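Local coordinates for protein PA0821 (Pseudomonas aeruginosa, PDB 7DRG) that probably serves as the immunity protein (antitoxin) that protects against a putative VRR-NUC effector of the type VI secretion system, at residues 144-152 against 162-173; 255-263 against 351-362. All blocks are in the same frame, centred on the assembly; numbering follows the deposited sequence.

Contact 1 of 2, residues 144-152 against 162-173; sequences SVLEFSVPL and FLQLFIDFARRL
Facing each other through Leu146, Phe148 and Val150 on one side and Phe162, Leu165, Phe169 and Leu173 on the other, strand 144-151 and helix 162-173 run almost antiparallel, at 168°, with their axes 10.0 Å apart. No hydrogen bond joins them; the interface is apolar and buried. Phe148 stands at its middle. With chi1 at 71°, its CG sits between the backbone N and the carbonyl carbon, and the ring reaches across to the helix. The edge of Phe169 comes down on one face of this ring in an edge-to-face pair, Phe169 CE2 standing over the ring centre and the centroids lying 4.7 Å apart. Phe162 meets Phe148 differently: the planes are 21° from parallel, but the rings are shifted along each other until little more than their rims meet, Phe148 CE2 and Phe162 CE2 being 3.4 Å apart. Leu165 CB and Phe166 CD1 flank the outer end of Phe148, near CE2 and CE1 respectively. Toward the start of the strand, Leu146 CD2 is shared by Phe169 CD2 and Leu173 CD1, each 3.8 Å away; at the other end, Val150 CG2 packs on Phe162 CD2 at 4.0 Å. Ser149 turns away from the helix, its OG bonded to Ala124 O and Asn185 ND2. Three phenylalanines thus form an aromatic cluster beneath a helix packed on antiparallel strands, lying over strand 144-151 and, through Phe162 on Leu40 and Phe166 on Leu44, over its neighbour 34-46.

Contact 2 of 2, residues 255-263 against 351-362; sequences PSSHFAFYR and YLDATNTLPERL
The Tyr351 ring carries His258 CE1 on one face, 3.4 Å above the plane and toward the rim; this is an edge-to-face pair with planes at 54°. At the edge of the imidazole, Ser257 OG and His258 ND1 share a hydrogen bond, and His258 NE2 is bonded to Glu349 O, so both ring nitrogens have partners. The Arg361 guanidinium has Ala260 CB over one face, while Ser256 O and waters 1, 3 and 4 line its edge. Arg361 NH2 donates to Ser256 O at 3.0 Å, in the carbonyl plane on a lone pair, with the acceptor only 4° out of the guanidinium plane. The side chain runs toward the start of strand 259-263, where waters 3 and 4 connect it to Phe259 O and Phe261 N. The C-terminal tail, irregular in structure, meets the strand and the loop before it at separate points: Leu352 N donates to Ser257 O in the loop, and Leu362 N to Phe261 O in the strand, both at 2.9 Å. Between these two residues of the tail, Leu358 N donates to Tyr262 OH at 3.0 Å, a hydroxyl also bonded to Gln271. Leu358 CB and Arg361 CB each come within 3.6 Å of Tyr262 CE1, and Glu360 CG lies at the ring's edge. The type I turn from Leu358 to Arg361 sets these residues along the CD1-CE1 side of the ring. Before it, Asp353 OD1 accepts from Thr355 N in an Asx turn, and Leu352 CD1 packs against Ala260 CB at 3.8 Å.

In the fold
Contact 1 is a core contact, every touching residue buried, with its centre about 9 Å from that of the chain; contact 2, at about 20 Å, is only partly buried. The chemistry follows: aromatic and aliphatic packing without a crossing hydrogen bond in the first, and backbone bonds, an arginine and bridging waters in the second. Both lie on strands of the same antiparallel strand network, and their centres are about 17 Å apart. Helix 161-173 connects them: while 162-173 packs on strand 144-151, its Leu163, Gln164 and Ile167 receive Leu358 of the tail, and Arg171 NH1 forms a salt bridge with Glu360 OE2 at 2.7 Å.

Contact 1 of 2, residues 144-152 against 162-173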
loop_
_atom_site.group_PDB
_atom_site.type_symbol
_atom_site.label_atom_id
_atom_site.label_comp_id
_atom_site.label_asym_id
_atom_site.label_seq_id
_atom_site.Cartn_x
_atom_site.Cartn_y
_atom_site.Cartn_z
ATOM N N SER B 144 -26.557 5.648 -17.556
ATOM C CA SER B 144 -26.797 4.540 -16.644
ATOM C C SER B 144 -25.609 3.577 -16.666
ATOM O O SER B 144 -24.696 3.690 -17.490
ATOM C CB SER B 144 -28.098 3.823 -17.015
ATOM O OG SER B 144 -29.208 4.714 -16.904
ATOM N N VAL B 145 -25.614 2.625 -15.735
ATOM C CA VAL B 145 -24.469 1.736 -15.543
ATOM C C VAL B 145 -24.959 0.317 -15.307
ATOM O O VAL B 145 -25.876 0.095 -14.512
ATOM C CB VAL B 145 -23.583 2.183 -14.360
ATOM C CG1 VAL B 145 -22.487 1.151 -14.101
ATOM C CG2 VAL B 145 -22.980 3.559 -14.614
ATOM N N LEU B 146 -24.337 -0.643 -15.987
ATOM C CA LEU B 146 -24.444 -2.057 -15.650
ATOM C C LEU B 146 -23.064 -2.543 -15.245
ATOM O O LEU B 146 -22.106 -2.380 -16.005
ATOM C CB LEU B 146 -24.950 -2.888 -16.835
ATOM C CG LEU B 146 -24.881 -4.407 -16.653
ATOM C CD1 LEU B 146 -25.743 -4.871 -15.485
ATOM C CD2 LEU B 146 -25.314 -5.125 -17.924
ATOM N N GLU B 147 -22.964 -3.148 -14.064
ATOM C CA GLU B 147 -21.726 -3.775 -13.615
ATOM C C GLU B 147 -22.010 -5.222 -13.264
ATOM O O GLU B 147 -23.047 -5.533 -12.674
ATOM C CB GLU B 147 -21.129 -3.083 -12.385
ATOM C CG GLU B 147 -20.610 -1.696 -12.612
ATOM C CD GLU B 147 -19.607 -1.303 -11.544
ATOM O OE1 GLU B 147 -18.422 -1.151 -11.885
ATOM O OE2 GLU B 147 -19.999 -1.171 -10.358
ATOM N N PHE B 148 -21.086 -6.108 -13.612
ATOM C CA PHE B 148 -21.293 -7.512 -13.307
ATOM C C PHE B 148 -19.938 -8.172 -13.138
ATOM O O PHE B 148 -18.924 -7.684 -13.639
ATOM C CB PHE B 148 -22.124 -8.208 -14.397
ATOM C CG PHE B 148 -21.394 -8.387 -15.688
ATOM C CD1 PHE B 148 -21.197 -7.317 -16.538
ATOM C CD2 PHE B 148 -20.882 -9.626 -16.041
ATOM C CE1 PHE B 148 -20.508 -7.485 -17.739
ATOM C CE2 PHE B 148 -20.190 -9.803 -17.235
ATOM C CZ PHE B 148 -20.006 -8.722 -18.082
ATOM N N SER B 149 -19.916 -9.276 -12.400
ATOM C CA SER B 149 -18.628 -9.884 -12.122
ATOM C C SER B 149 -18.772 -11.376 -11.884
ATOM O O SER B 149 -19.833 -11.869 -11.498
ATOM C CB SER B 149 -17.959 -9.234 -10.903
ATOM O OG SER B 149 -18.624 -9.611 -9.705
ATOM N N VAL B 150 -17.661 -12.077 -12.094
ATOM C CA VAL B 150 -17.532 -13.492 -11.752
ATOM C C VAL B 150 -16.258 -13.678 -10.937
ATOM O O VAL B 150 -15.350 -12.831 -10.971
ATOM C CB VAL B 150 -17.497 -14.383 -13.016
ATOM C CG1 VAL B 150 -18.739 -14.162 -13.893
ATOM C CG2 VAL B 150 -16.198 -14.142 -13.806
ATOM N N PRO B 151 -16.148 -14.794 -10.211
ATOM C CA PRO B 151 -14.925 -15.064 -9.447
ATOM C C PRO B 151 -13.740 -15.347 -10.354
ATOM O O PRO B 151 -13.886 -15.800 -11.490
ATOM C CB PRO B 151 -15.281 -16.309 -8.622
ATOM C CG PRO B 151 -16.771 -16.391 -8.650
ATOM C CD PRO B 151 -17.209 -15.773 -9.926
ATOM N N LEU B 152 -12.547 -15.084 -9.821
ATOM C CA LEU B 152 -11.328 -15.376 -10.570
ATOM C C LEU B 152 -11.186 -16.868 -10.845
ATOM O O LEU B 152 -10.721 -17.264 -11.920
ATOM C CB LEU B 152 -10.108 -14.855 -9.809
ATOM C CG LEU B 152 -10.045 -13.346 -9.566
ATOM C CD1 LEU B 152 -8.694 -12.976 -8.960
ATOM C CD2 LEU B 152 -10.265 -12.561 -10.838
ATOM N N PHE B 162 -17.046 -15.170 -19.141
ATOM C CA PHE B 162 -17.198 -13.747 -18.854
ATOM C C PHE B 162 -17.015 -12.920 -20.119
ATOM O O PHE B 162 -17.779 -11.984 -20.382
ATOM C CB PHE B 162 -16.202 -13.315 -17.773
ATOM C CG PHE B 162 -16.201 -11.839 -17.509
ATOM C CD1 PHE B 162 -15.462 -10.979 -18.304
ATOM C CD2 PHE B 162 -16.953 -11.304 -16.472
ATOM C CE1 PHE B 162 -15.470 -9.624 -18.088
ATOM C CE2 PHE B 162 -16.956 -9.938 -16.239
ATOM C CZ PHE B 162 -16.222 -9.099 -17.047
ATOM N N LEU B 163 -15.996 -13.253 -20.915
ATOM C CA LEU B 163 -15.762 -12.535 -22.157
ATOM C C LEU B 163 -16.997 -12.569 -23.057
ATOM O O LEU B 163 -17.399 -11.538 -23.607
ATOM C CB LEU B 163 -14.547 -13.149 -22.855
ATOM C CG LEU B 163 -14.208 -12.679 -24.262
ATOM C CD1 LEU B 163 -13.946 -11.192 -24.271
ATOM C CD2 LEU B 163 -12.992 -13.462 -24.766
ATOM N N GLN B 164 -17.626 -13.741 -23.194
ATOM C CA GLN B 164 -18.843 -13.846 -23.991
ATOM C C GLN B 164 -19.954 -12.959 -23.437
ATOM O O GLN B 164 -20.682 -12.315 -24.201
ATOM C CB GLN B 164 -19.305 -15.303 -24.049
ATOM C CG GLN B 164 -20.454 -15.536 -25.012
ATOM C CD GLN B 164 -20.018 -15.430 -26.463
ATOM O OE1 GLN B 164 -19.214 -16.238 -26.942
ATOM N NE2 GLN B 164 -20.527 -14.424 -27.165
ATOM N N LEU B 165 -20.098 -12.911 -22.112
ATOM C CA LEU B 165 -21.104 -12.034 -21.514
ATOM C C LEU B 165 -20.824 -10.577 -21.850
ATOM O O LEU B 165 -21.736 -9.826 -22.214
ATOM C CB LEU B 165 -21.152 -12.220 -19.993
ATOM C CG LEU B 165 -21.603 -13.558 -19.420
ATOM C CD1 LEU B 165 -21.522 -13.504 -17.895
ATOM C CD2 LEU B 165 -23.016 -13.909 -19.882
ATOM N N PHE B 166 -19.563 -10.150 -21.710
ATOM C CA PHE B 166 -19.236 -8.745 -21.936
ATOM C C PHE B 166 -19.566 -8.328 -23.365
ATOM O O PHE B 166 -20.151 -7.260 -23.590
ATOM C CB PHE B 166 -17.759 -8.488 -21.608
ATOM C CG PHE B 166 -17.411 -7.035 -21.494
ATOM C CD1 PHE B 166 -17.636 -6.353 -20.309
ATOM C CD2 PHE B 166 -16.859 -6.347 -22.563
ATOM C CE1 PHE B 166 -17.322 -5.009 -20.205
ATOM C CE2 PHE B 166 -16.543 -5.010 -22.460
ATOM C CZ PHE B 166 -16.772 -4.340 -21.272
ATOM N N ILE B 167 -19.226 -9.172 -24.340
ATOM C CA ILE B 167 -19.548 -8.864 -25.730
ATOM C C ILE B 167 -21.056 -8.912 -25.958
ATOM O O ILE B 167 -21.622 -8.034 -26.617
ATOM C CB ILE B 167 -18.804 -9.825 -26.672
ATOM C CG1 ILE B 167 -17.297 -9.806 -26.398
ATOM C CG2 ILE B 167 -19.116 -9.479 -28.121
ATOM C CD1 ILE B 167 -16.687 -8.432 -26.388
ATOM N N ASP B 168 -21.726 -9.945 -25.438
ATOM C CA ASP B 168 -23.172 -10.054 -25.610
ATOM C C ASP B 168 -23.887 -8.851 -25.016
ATOM O O ASP B 168 -24.837 -8.328 -25.613
ATOM C CB ASP B 168 -23.696 -11.338 -24.967
ATOM C CG ASP B 168 -23.394 -12.582 -25.803
ATOM O OD1 ASP B 168 -22.826 -12.443 -26.899
ATOM O OD2 ASP B 168 -23.712 -13.705 -25.351
ATOM N N PHE B 169 -23.441 -8.393 -23.841
ATOM C CA PHE B 169 -24.099 -7.254 -23.204
ATOM C C PHE B 169 -23.838 -5.973 -23.986
ATOM O O PHE B 169 -24.738 -5.138 -24.146
ATOM C CB PHE B 169 -23.609 -7.069 -21.755
ATOM C CG PHE B 169 -23.940 -8.204 -20.813
ATOM C CD1 PHE B 169 -24.645 -9.320 -21.220
ATOM C CD2 PHE B 169 -23.535 -8.124 -19.481
ATOM C CE1 PHE B 169 -24.929 -10.345 -20.341
ATOM C CE2 PHE B 169 -23.817 -9.147 -18.593
ATOM C CZ PHE B 169 -24.518 -10.252 -19.014
ATOM N N ALA B 170 -22.604 -5.791 -24.461
ATOM C CA ALA B 170 -22.290 -4.618 -25.267
ATOM C C ALA B 170 -23.163 -4.574 -26.508
ATOM O O ALA B 170 -23.661 -3.510 -26.897
ATOM C CB ALA B 170 -20.813 -4.635 -25.660
ATOM N N ARG B 171 -23.359 -5.733 -27.130
ATOM C CA ARG B 171 -24.153 -5.821 -28.347
ATOM C C ARG B 171 -25.588 -5.355 -28.117
ATOM O O ARG B 171 -26.167 -4.670 -28.970
ATOM C CB ARG B 171 -24.108 -7.261 -28.854
ATOM C CG ARG B 171 -24.639 -7.490 -30.239
ATOM C CD ARG B 171 -23.802 -8.566 -30.916
ATOM N NE ARG B 171 -23.502 -9.689 -30.024
ATOM C CZ ARG B 171 -22.451 -10.490 -30.171
ATOM N NH1 ARG B 171 -21.595 -10.281 -31.167
ATOM N NH2 ARG B 171 -22.245 -11.493 -29.324
ATOM N N ARG B 172 -26.164 -5.682 -26.965
ATOM C CA ARG B 172 -27.575 -5.299 -26.713
ATOM C C ARG B 172 -27.725 -3.881 -26.167
ATOM O O ARG B 172 -28.756 -3.313 -26.408
ATOM C CB ARG B 172 -28.249 -6.062 -25.572
ATOM C CG ARG B 172 -27.880 -7.508 -25.394
ATOM C CD ARG B 172 -28.961 -8.263 -24.675
ATOM N NE ARG B 172 -28.833 -9.634 -25.078
ATOM C CZ ARG B 172 -28.056 -10.505 -24.478
ATOM N NH1 ARG B 172 -27.367 -10.144 -23.421
ATOM N NH2 ARG B 172 -27.967 -11.734 -24.922
ATOM N N LEU B 173 -26.749 -3.377 -25.416
ATOM C CA LEU B 173 -26.941 -2.104 -24.743
ATOM C C LEU B 173 -26.335 -0.934 -25.500
ATOM O O LEU B 173 -26.620 0.219 -25.145
ATOM C CB LEU B 173 -26.341 -2.159 -23.328
ATOM C CG LEU B 173 -26.958 -3.222 -22.412
ATOM C CD1 LEU B 173 -26.219 -3.279 -21.080
ATOM C CD2 LEU B 173 -28.441 -2.941 -22.185
#

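Contact 2 of 2, residues 255-263 against 351-362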
loop_
_atom_site.group_PDB
_atom_site.type_symbol
_atom_site.label_atom_id
_atom_site.label_comp_id
_atom_site.label_asym_id
_atom_site.label_seq_id
_atom_site.Cartn_x
_atom_site.Cartn_y
_atom_site.Cartn_z
ATOM N N PRO B 255 -0.465 -5.130 -31.579
ATOM C CA PRO B 255 -0.179 -6.361 -32.331
ATOM C C PRO B 255 -1.261 -7.414 -32.151
ATOM O O PRO B 255 -1.656 -7.742 -31.027
ATOM C CB PRO B 255 1.160 -6.821 -31.751
ATOM C CG PRO B 255 1.801 -5.561 -31.271
ATOM C CD PRO B 255 0.681 -4.701 -30.759
ATOM N N SER B 256 -1.736 -7.953 -33.281
ATOM C CA SER B 256 -2.823 -8.928 -33.267
ATOM C C SER B 256 -2.418 -10.244 -32.618
ATOM O O SER B 256 -3.291 -11.081 -32.360
ATOM C CB SER B 256 -3.337 -9.182 -34.686
ATOM O OG SER B 256 -2.291 -9.623 -35.533
ATOM N N SER B 257 -1.128 -10.435 -32.332
ATOM C CA SER B 257 -0.699 -11.591 -31.553
ATOM C C SER B 257 -1.228 -11.525 -30.127
ATOM O O SER B 257 -1.391 -12.563 -29.473
ATOM C CB SER B 257 0.830 -11.685 -31.543
ATOM O OG SER B 257 1.437 -10.515 -31.022
ATOM N N HIS B 258 -1.494 -10.319 -29.626
ATOM C CA HIS B 258 -1.861 -10.140 -28.232
ATOM C C HIS B 258 -3.114 -9.310 -28.025
ATOM O O HIS B 258 -3.651 -9.321 -26.913
ATOM C CB HIS B 258 -0.709 -9.496 -27.451
ATOM C CG HIS B 258 0.444 -10.417 -27.203
ATOM N ND1 HIS B 258 1.335 -10.773 -28.192
ATOM C CD2 HIS B 258 0.865 -11.043 -26.077
ATOM C CE1 HIS B 258 2.250 -11.583 -27.689
ATOM N NE2 HIS B 258 1.986 -11.766 -26.408
ATOM N N PHE B 259 -3.600 -8.606 -29.044
ATOM C CA PHE B 259 -4.804 -7.793 -28.944
ATOM C C PHE B 259 -5.848 -8.326 -29.907
ATOM O O PHE B 259 -5.542 -8.617 -31.070
ATOM C CB PHE B 259 -4.505 -6.321 -29.237
ATOM C CG PHE B 259 -3.581 -5.686 -28.237
ATOM C CD1 PHE B 259 -2.206 -5.813 -28.360
ATOM C CD2 PHE B 259 -4.086 -4.971 -27.160
ATOM C CE1 PHE B 259 -1.352 -5.239 -27.435
ATOM C CE2 PHE B 259 -3.240 -4.395 -26.230
ATOM C CZ PHE B 259 -1.871 -4.527 -26.363
ATOM N N ALA B 260 -7.073 -8.475 -29.412
ATOM C CA ALA B 260 -8.205 -8.893 -30.220
ATOM C C ALA B 260 -9.239 -7.778 -30.249
ATOM O O ALA B 260 -9.350 -6.984 -29.309
ATOM C CB ALA B 260 -8.842 -10.180 -29.681
ATOM N N PHE B 261 -9.996 -7.727 -31.340
ATOM C CA PHE B 261 -11.000 -6.697 -31.548
ATOM C C PHE B 261 -12.332 -7.359 -31.848
ATOM O O PHE B 261 -12.422 -8.226 -32.723
ATOM C CB PHE B 261 -10.593 -5.751 -32.681
ATOM C CG PHE B 261 -9.280 -5.077 -32.438
ATOM C CD1 PHE B 261 -8.093 -5.726 -32.727
ATOM C CD2 PHE B 261 -9.230 -3.810 -31.881
ATOM C CE1 PHE B 261 -6.879 -5.116 -32.478
ATOM C CE2 PHE B 261 -8.020 -3.192 -31.640
ATOM C CZ PHE B 261 -6.843 -3.847 -31.937
ATOM N N TYR B 262 -13.352 -6.968 -31.096
ATOM C CA TYR B 262 -14.701 -7.480 -31.275
ATOM C C TYR B 262 -15.584 -6.324 -31.709
ATOM O O TYR B 262 -15.921 -5.443 -30.907
ATOM C CB TYR B 262 -15.218 -8.135 -29.993
ATOM C CG TYR B 262 -14.323 -9.245 -29.498
ATOM C CD1 TYR B 262 -14.361 -10.510 -30.077
ATOM C CD2 TYR B 262 -13.423 -9.020 -28.464
ATOM C CE1 TYR B 262 -13.535 -11.519 -29.632
ATOM C CE2 TYR B 262 -12.596 -10.027 -28.006
ATOM C CZ TYR B 262 -12.653 -11.271 -28.590
ATOM O OH TYR B 262 -11.824 -12.272 -28.134
ATOM N N ARG B 263 -15.962 -6.335 -32.980
ATOM C CA ARG B 263 -16.939 -5.383 -33.486
ATOM C C ARG B 263 -18.320 -5.926 -33.165
ATOM O O ARG B 263 -18.799 -6.868 -33.797
ATOM C CB ARG B 263 -16.751 -5.151 -34.982
ATOM C CG ARG B 263 -15.937 -3.904 -35.285
ATOM C CD ARG B 263 -15.759 -3.642 -36.780
ATOM N NE ARG B 263 -17.030 -3.497 -37.478
ATOM C CZ ARG B 263 -17.394 -4.234 -38.520
ATOM N NH1 ARG B 263 -16.573 -5.163 -38.999
ATOM N NH2 ARG B 263 -18.574 -4.034 -39.090
ATOM N N TYR B 351 0.395 -15.636 -26.030
ATOM C CA TYR B 351 -0.297 -15.189 -27.228
ATOM C C TYR B 351 -1.783 -15.541 -27.176
ATOM O O TYR B 351 -2.207 -16.484 -26.503
ATOM C CB TYR B 351 0.306 -15.840 -28.477
ATOM C CG TYR B 351 1.609 -15.247 -28.976
ATOM C CD1 TYR B 351 2.686 -15.047 -28.127
ATOM C CD2 TYR B 351 1.763 -14.920 -30.319
ATOM C CE1 TYR B 351 3.881 -14.514 -28.601
ATOM C CE2 TYR B 351 2.946 -14.393 -30.799
ATOM C CZ TYR B 351 3.996 -14.187 -29.937
ATOM O OH TYR B 351 5.169 -13.661 -30.422
ATOM N N LEU B 352 -2.571 -14.787 -27.936
ATOM C CA LEU B 352 -3.979 -15.120 -28.113
ATOM C C LEU B 352 -4.129 -16.385 -28.948
ATOM O O LEU B 352 -3.384 -16.609 -29.908
ATOM C CB LEU B 352 -4.719 -13.974 -28.795
ATOM C CG LEU B 352 -4.680 -12.620 -28.105
ATOM C CD1 LEU B 352 -5.460 -11.619 -28.934
ATOM C CD2 LEU B 352 -5.240 -12.731 -26.691
ATOM N N ASP B 353 -5.108 -17.211 -28.591
ATOM C CA ASP B 353 -5.417 -18.399 -29.378
ATOM C C ASP B 353 -6.895 -18.732 -29.199
ATOM O O ASP B 353 -7.662 -17.961 -28.612
ATOM C CB ASP B 353 -4.483 -19.562 -29.002
ATOM C CG ASP B 353 -4.580 -19.968 -27.539
ATOM O OD1 ASP B 353 -5.645 -19.798 -26.914
ATOM O OD2 ASP B 353 -3.569 -20.472 -27.005
ATOM N N ALA B 354 -7.301 -19.895 -29.713
ATOM C CA ALA B 354 -8.703 -20.291 -29.653
ATOM C C ALA B 354 -9.179 -20.585 -28.235
ATOM O O ALA B 354 -10.391 -20.657 -28.015
ATOM C CB ALA B 354 -8.937 -21.513 -30.540
ATOM N N THR B 355 -8.272 -20.757 -27.277
ATOM C CA THR B 355 -8.673 -21.048 -25.907
ATOM C C THR B 355 -8.956 -19.801 -25.084
ATOM O O THR B 355 -9.558 -19.921 -24.012
ATOM C CB THR B 355 -7.599 -21.873 -25.188
ATOM O OG1 THR B 355 -6.433 -21.069 -24.970
ATOM C CG2 THR B 355 -7.224 -23.097 -26.014
ATOM N N ASN B 356 -8.544 -18.613 -25.537
ATOM C CA ASN B 356 -8.686 -17.420 -24.706
ATOM C C ASN B 356 -9.301 -16.231 -25.444
ATOM O O ASN B 356 -9.367 -15.132 -24.877
ATOM C CB ASN B 356 -7.334 -17.030 -24.084
ATOM C CG ASN B 356 -6.235 -16.856 -25.113
ATOM O OD1 ASN B 356 -6.473 -16.385 -26.221
ATOM N ND2 ASN B 356 -5.018 -17.245 -24.748
ATOM N N THR B 357 -9.787 -16.424 -26.669
ATOM C CA THR B 357 -10.525 -15.407 -27.405
ATOM C C THR B 357 -11.816 -16.024 -27.920
ATOM O O THR B 357 -11.949 -17.249 -27.992
ATOM C CB THR B 357 -9.734 -14.838 -28.600
ATOM O OG1 THR B 357 -9.397 -15.900 -29.503
ATOM C CG2 THR B 357 -8.465 -14.153 -28.137
ATOM N N LEU B 358 -12.774 -15.153 -28.293
ATOM C CA LEU B 358 -13.976 -15.644 -28.962
ATOM C C LEU B 358 -13.702 -15.825 -30.453
ATOM O O LEU B 358 -12.957 -15.043 -31.050
ATOM C CB LEU B 358 -15.141 -14.681 -28.780
ATOM C CG LEU B 358 -15.505 -14.288 -27.349
ATOM C CD1 LEU B 358 -16.717 -13.372 -27.378
ATOM C CD2 LEU B 358 -15.786 -15.514 -26.500
ATOM N N PRO B 359 -14.298 -16.842 -31.077
ATOM C CA PRO B 359 -14.075 -17.049 -32.517
ATOM C C PRO B 359 -14.481 -15.866 -33.385
ATOM O O PRO B 359 -13.967 -15.736 -34.501
ATOM C CB PRO B 359 -14.920 -18.294 -32.835
ATOM C CG PRO B 359 -15.806 -18.509 -31.634
ATOM C CD PRO B 359 -15.062 -17.939 -30.467
ATOM N N GLU B 360 -15.364 -14.992 -32.915
ATOM C CA GLU B 360 -15.829 -13.882 -33.734
ATOM C C GLU B 360 -14.862 -12.705 -33.756
ATOM O O GLU B 360 -15.196 -11.672 -34.350
ATOM C CB GLU B 360 -17.202 -13.418 -33.257
ATOM C CG GLU B 360 -17.202 -12.671 -31.936
ATOM C CD GLU B 360 -18.606 -12.489 -31.391
ATOM O OE1 GLU B 360 -19.207 -13.493 -30.954
ATOM O OE2 GLU B 360 -19.111 -11.346 -31.411
ATOM N N ARG B 361 -13.687 -12.825 -33.132
ATOM C CA ARG B 361 -12.718 -11.742 -33.194
ATOM C C ARG B 361 -12.447 -11.392 -34.649
ATOM O O ARG B 361 -12.480 -12.255 -35.526
ATOM C CB ARG B 361 -11.409 -12.130 -32.489
ATOM C CG ARG B 361 -10.636 -13.231 -33.187
ATOM C CD ARG B 361 -9.287 -13.485 -32.530
ATOM N NE ARG B 361 -8.341 -12.388 -32.725
ATOM C CZ ARG B 361 -7.024 -12.507 -32.573
ATOM N NH1 ARG B 361 -6.498 -13.678 -32.234
ATOM N NH2 ARG B 361 -6.230 -11.458 -32.766
ATOM N N LEU B 362 -12.239 -10.110 -34.914
ATOM C CA LEU B 362 -11.820 -9.721 -36.246
ATOM C C LEU B 362 -10.602 -10.543 -36.646
ATOM O O LEU B 362 -9.620 -10.591 -35.919
ATOM C CB LEU B 362 -11.468 -8.244 -36.322
ATOM C CG LEU B 362 -12.651 -7.282 -36.176
ATOM C CD1 LEU B 362 -12.250 -5.814 -36.356
ATOM C CD2 LEU B 362 -13.770 -7.657 -37.143
HETATM O O HOH W 1 -3.631 -13.814 -32.601
HETATM O O HOH W 2 -1.861 -15.024 -31.223
HETATM O O HOH W 3 -6.504 -8.854 -33.552
HETATM O O HOH W 4 -9.015 -9.493 -33.605
HETATM O O HOH W 5 -15.989 -9.131 -34.270
HETATM O O HOH W 6 -18.049 -9.347 -32.289
#